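PDB 1ZYL: hypothetical protein yihE, which phosphorylates serine and threonine residues, its own included, at the expense of ATP, and helps Escherichia coli cells to withstand stress. Local coordinates for residues T94-Q99 and F103-S108; I147-Y152 and A183-H188. All blocks are in the same frame, centred on the assembly; numbering follows the deposited sequence.

In the fold
The two contacts lie on opposite sides of the chain's centre, their own centres about 34 Å apart and their nearest atoms about 18 Å apart, so they do not touch. Contact 1 comes first along the chain and closes before contact 2 opens. It joins strands 96-98 and 101-107, a hairpin at one edge of the five-stranded antiparallel sheet, as in the N-terminal lobe of the protein kinase fold. Contact 2 belongs to the helical part, where the start of helix 149-161 meets the end of helix 171-188. Only contact 1 approaches the annotated chemistry, with A104 about 11 Å, side chain to side chain, from D217, an inferred magnesium ligand.

Contact 1 of 2, residues T94-Q99 and F103-S108; sequences TLLNHQ and FAVFPS
L96 and F103 form an antiparallel hydrogen-bonded pair, and their side chains leave the sheet on the same face. The amide N of F103 donates to L96 O at 2.8 Å with an N-H...O angle of 151°. The dense part of the contact is the F103 ring. With CG set between its own backbone N and carbonyl carbon (chi1 64°), the ring swings back across the neighbouring strand, and L96 CB sits over one face, 3.5 Å from the ring centroid, in a CH-pi contact. N97 C and H98 N lie at the ring's edge, and H98 CB is 3.8 Å from F103 CE1. A broad, apolar, flat residue suits this place, since one face can take L96 CB while the edge meets the backbone of the partner strand. Further along, L96 CD2 reaches V105 CG2 at 4.3 Å, a looser touch. With an alanine here in place of F103, L96 CB would probably lose the ring face it packs on, and a gap would be likely to open beside H98 CB.

Toward helix 64-79 the two strands touch only lightly: L95 CD2 lies 3.6 Å from F103 O, and A104 CB stands 3.7 Å from T94 O. The solvent side belongs to N97, which is exposed and whose side chain starts away from the other strand, as befits a polar residue on an edge strand. The F103 ring also stacks on F56 and meets H23 edge-to-face. Helix 13-22 packs on H98 and F103, helix 64-79 on T94, L95 and A104, while strand 52-57 continues the sheet beyond strand 101-107.

Contact 2 of 2, residues I147-Y152 and A183-H188; sequences IGLNEY and AAVTAH
L149, V185 and T186 make this contact with aliphatic groups, so no ring or amide presents a face or an edge across it. The flat groups stand around it instead. W189, just beyond helix 171-188, touches L149; in the first turn of helix 149-161 the E151 carboxylate makes a salt bridge to R222, and the Y152 ring meets that of Y276, the two planes at about 40°.

L149 begins its helix directly after G148, which occupies the N-cap position. Its CG is anti to the carbonyl carbon (chi1 -49°), and from there the two methyls divide the work. CD2 faces V185, 4.2 Å from V185 CG2, an ordinary van der Waals distance. CD1 lies against T186, but so close to the threonine methyl in the model that the exact approach is doubtful. The two side chains slant across each other, carbon against carbon. V185 is buried, and a branched aliphatic residue fits there because helix 266-283 also presses on it through P268 and M272; M272 reaches L149 as well.

T186 suits the margin by having two unlike branches. CG2 turns to the leucine, while OG1, between the backbone N and the carbonyl carbon (chi1 40°), is hydrogen-bonded to I182 O of its own helix. The hydroxyl is thus satisfied locally and asks nothing of helix 149-161. With only 111 Å² buried in all and no polar link, what joins the two helix ends here is a small, nondirectional apolar touch.

Contact 1 of 2, residues T94-Q99 and F103-S108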
# COMPACT_ATOMS: atom_id res chain seq x y z
N THR A 94 12.45 1.78 -18.39
CA THR A 94 12.70 2.21 -17.02
C THR A 94 12.94 1.01 -16.10
O THR A 94 13.53 1.15 -15.03
CB THR A 94 11.50 3.04 -16.49
OG1 THR A 94 10.26 2.42 -16.87
CG2 THR A 94 11.53 4.44 -17.04
N LEU A 95 12.49 -0.16 -16.54
CA LEU A 95 12.62 -1.39 -15.76
C LEU A 95 13.91 -2.16 -15.99
O LEU A 95 13.91 -3.18 -16.70
CB LEU A 95 11.46 -2.33 -16.07
CG LEU A 95 10.87 -3.09 -14.89
CD1 LEU A 95 10.29 -4.41 -15.41
CD2 LEU A 95 11.92 -3.32 -13.83
N LEU A 96 15.00 -1.70 -15.40
CA LEU A 96 16.27 -2.40 -15.56
C LEU A 96 16.20 -3.75 -14.83
O LEU A 96 15.32 -3.98 -14.01
CB LEU A 96 17.43 -1.56 -15.00
CG LEU A 96 17.52 -0.08 -15.40
CD1 LEU A 96 16.83 0.15 -16.75
CD2 LEU A 96 16.86 0.76 -14.34
N ASN A 97 17.14 -4.63 -15.15
CA ASN A 97 17.19 -5.95 -14.54
C ASN A 97 18.60 -6.55 -14.51
O ASN A 97 19.14 -6.96 -15.54
CB ASN A 97 16.26 -6.91 -15.27
CG ASN A 97 16.52 -8.35 -14.93
OD1 ASN A 97 16.30 -8.78 -13.80
ND2 ASN A 97 17.01 -9.11 -15.89
N HIS A 98 19.21 -6.59 -13.33
CA HIS A 98 20.54 -7.17 -13.23
C HIS A 98 20.44 -8.48 -12.47
O HIS A 98 19.77 -8.57 -11.44
CB HIS A 98 21.49 -6.23 -12.50
CG HIS A 98 22.89 -6.75 -12.43
ND1 HIS A 98 23.46 -7.46 -13.46
CD2 HIS A 98 23.85 -6.61 -11.48
CE1 HIS A 98 24.72 -7.75 -13.15
NE2 HIS A 98 24.98 -7.24 -11.96
N GLN A 99 21.10 -9.50 -13.00
CA GLN A 99 21.08 -10.81 -12.37
C GLN A 99 19.62 -11.29 -12.32
O GLN A 99 18.91 -11.25 -13.33
CB GLN A 99 21.68 -10.72 -10.97
CG GLN A 99 22.80 -11.71 -10.69
CD GLN A 99 23.85 -11.75 -11.79
OE1 GLN A 99 23.62 -12.31 -12.87
NE2 GLN A 99 25.00 -11.15 -11.53
N PHE A 103 14.74 -3.81 -11.31
CA PHE A 103 14.94 -2.59 -10.53
C PHE A 103 14.72 -1.35 -11.36
O PHE A 103 14.73 -1.40 -12.59
CB PHE A 103 16.34 -2.56 -9.92
CG PHE A 103 17.46 -2.51 -10.93
CD1 PHE A 103 17.71 -3.58 -11.77
CD2 PHE A 103 18.31 -1.40 -10.99
CE1 PHE A 103 18.80 -3.56 -12.66
CE2 PHE A 103 19.39 -1.38 -11.88
CZ PHE A 103 19.64 -2.45 -12.70
N ALA A 104 14.51 -0.23 -10.67
CA ALA A 104 14.29 1.05 -11.31
C ALA A 104 14.99 2.12 -10.47
O ALA A 104 15.35 1.88 -9.33
CB ALA A 104 12.80 1.34 -11.39
N VAL A 105 15.18 3.30 -11.05
CA VAL A 105 15.85 4.39 -10.36
C VAL A 105 14.91 5.58 -10.29
O VAL A 105 14.34 5.99 -11.30
CB VAL A 105 17.15 4.80 -11.09
CG1 VAL A 105 17.92 5.80 -10.26
CG2 VAL A 105 18.01 3.57 -11.36
N PHE A 106 14.73 6.14 -9.09
CA PHE A 106 13.84 7.29 -8.95
C PHE A 106 14.55 8.51 -8.40
O PHE A 106 15.43 8.40 -7.54
CB PHE A 106 12.67 6.96 -8.02
CG PHE A 106 11.85 5.79 -8.45
CD1 PHE A 106 12.32 4.50 -8.28
CD2 PHE A 106 10.59 5.98 -9.02
CE1 PHE A 106 11.54 3.41 -8.66
CE2 PHE A 106 9.81 4.90 -9.41
CZ PHE A 106 10.29 3.61 -9.23
N PRO A 107 14.16 9.70 -8.88
CA PRO A 107 14.74 10.98 -8.44
C PRO A 107 14.45 11.19 -6.96
O PRO A 107 13.31 11.47 -6.59
CB PRO A 107 14.00 12.00 -9.30
CG PRO A 107 13.64 11.22 -10.53
CD PRO A 107 13.20 9.90 -9.98
N SER A 108 15.47 11.07 -6.12
CA SER A 108 15.26 11.27 -4.69
C SER A 108 14.47 12.56 -4.52
O SER A 108 14.95 13.65 -4.84
CB SER A 108 16.59 11.36 -3.95
OG SER A 108 16.38 11.56 -2.56

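Contact 2 of 2, residues I147-Y152 and A183-H188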
# COMPACT_ATOMS: atom_id res chain seq x y z
N ILE A 147 -8.17 -5.01 -6.45
CA ILE A 147 -8.69 -5.25 -5.12
C ILE A 147 -10.00 -6.04 -5.11
O ILE A 147 -10.95 -5.73 -5.84
CB ILE A 147 -8.87 -3.90 -4.35
CG1 ILE A 147 -7.50 -3.33 -4.00
CG2 ILE A 147 -9.69 -4.09 -3.07
CD1 ILE A 147 -7.56 -2.05 -3.17
N GLY A 148 -10.02 -7.08 -4.29
CA GLY A 148 -11.19 -7.92 -4.20
C GLY A 148 -10.95 -8.93 -3.10
O GLY A 148 -9.85 -9.00 -2.54
N LEU A 149 -11.97 -9.72 -2.79
CA LEU A 149 -11.90 -10.71 -1.72
C LEU A 149 -10.90 -11.85 -1.90
O LEU A 149 -10.36 -12.37 -0.92
CB LEU A 149 -13.30 -11.29 -1.49
CG LEU A 149 -14.42 -10.27 -1.35
CD1 LEU A 149 -15.66 -10.98 -0.85
CD2 LEU A 149 -14.00 -9.16 -0.39
N ASN A 150 -10.63 -12.24 -3.15
CA ASN A 150 -9.70 -13.33 -3.40
C ASN A 150 -8.33 -13.13 -2.78
O ASN A 150 -7.91 -13.92 -1.93
CB ASN A 150 -9.52 -13.56 -4.90
CG ASN A 150 -8.40 -14.53 -5.21
OD1 ASN A 150 -7.49 -14.22 -5.99
ND2 ASN A 150 -8.45 -15.71 -4.60
N GLU A 151 -7.65 -12.08 -3.22
CA GLU A 151 -6.31 -11.74 -2.74
C GLU A 151 -6.28 -11.27 -1.30
O GLU A 151 -5.33 -11.54 -0.56
CB GLU A 151 -5.71 -10.65 -3.62
CG GLU A 151 -4.31 -10.25 -3.23
CD GLU A 151 -3.81 -9.07 -4.03
OE1 GLU A 151 -2.58 -8.86 -4.11
OE2 GLU A 151 -4.67 -8.35 -4.58
N TYR A 152 -7.31 -10.54 -0.91
CA TYR A 152 -7.36 -10.00 0.43
C TYR A 152 -7.90 -10.90 1.52
O TYR A 152 -7.44 -10.82 2.65
CB TYR A 152 -8.12 -8.67 0.42
CG TYR A 152 -7.25 -7.52 -0.03
CD1 TYR A 152 -6.96 -7.31 -1.37
CD2 TYR A 152 -6.66 -6.67 0.91
CE1 TYR A 152 -6.10 -6.29 -1.77
CE2 TYR A 152 -5.81 -5.65 0.53
CZ TYR A 152 -5.52 -5.46 -0.81
OH TYR A 152 -4.69 -4.43 -1.17
N ALA A 183 -16.85 -13.65 6.43
CA ALA A 183 -18.26 -13.80 6.09
C ALA A 183 -18.90 -12.41 6.16
O ALA A 183 -19.66 -12.02 5.27
CB ALA A 183 -18.96 -14.74 7.07
N ALA A 184 -18.59 -11.67 7.21
CA ALA A 184 -19.13 -10.33 7.38
C ALA A 184 -18.71 -9.38 6.26
O ALA A 184 -19.55 -8.71 5.68
CB ALA A 184 -18.71 -9.77 8.73
N VAL A 185 -17.42 -9.32 5.97
CA VAL A 185 -16.96 -8.43 4.91
C VAL A 185 -17.57 -8.84 3.56
O VAL A 185 -18.00 -7.99 2.79
CB VAL A 185 -15.42 -8.40 4.83
CG1 VAL A 185 -14.87 -9.78 4.98
CG2 VAL A 185 -14.96 -7.82 3.52
N THR A 186 -17.61 -10.14 3.28
CA THR A 186 -18.19 -10.61 2.02
C THR A 186 -19.64 -10.13 1.91
O THR A 186 -20.07 -9.66 0.85
CB THR A 186 -18.17 -12.16 1.91
OG1 THR A 186 -18.49 -12.72 3.18
CG2 THR A 186 -16.81 -12.68 1.47
N ALA A 187 -20.39 -10.22 3.00
CA ALA A 187 -21.79 -9.81 2.99
C ALA A 187 -22.00 -8.32 2.73
O ALA A 187 -23.09 -7.90 2.38
CB ALA A 187 -22.46 -10.20 4.32
N HIS A 188 -20.95 -7.51 2.89
CA HIS A 188 -21.06 -6.08 2.65
C HIS A 188 -20.26 -5.65 1.43
O HIS A 188 -20.26 -4.47 1.08
CB HIS A 188 -20.58 -5.29 3.87
CG HIS A 188 -21.35 -5.58 5.12
ND1 HIS A 188 -22.61 -5.07 5.35
CD2 HIS A 188 -21.04 -6.33 6.20
CE1 HIS A 188 -23.05 -5.50 6.52
NE2 HIS A 188 -22.12 -6.26 7.06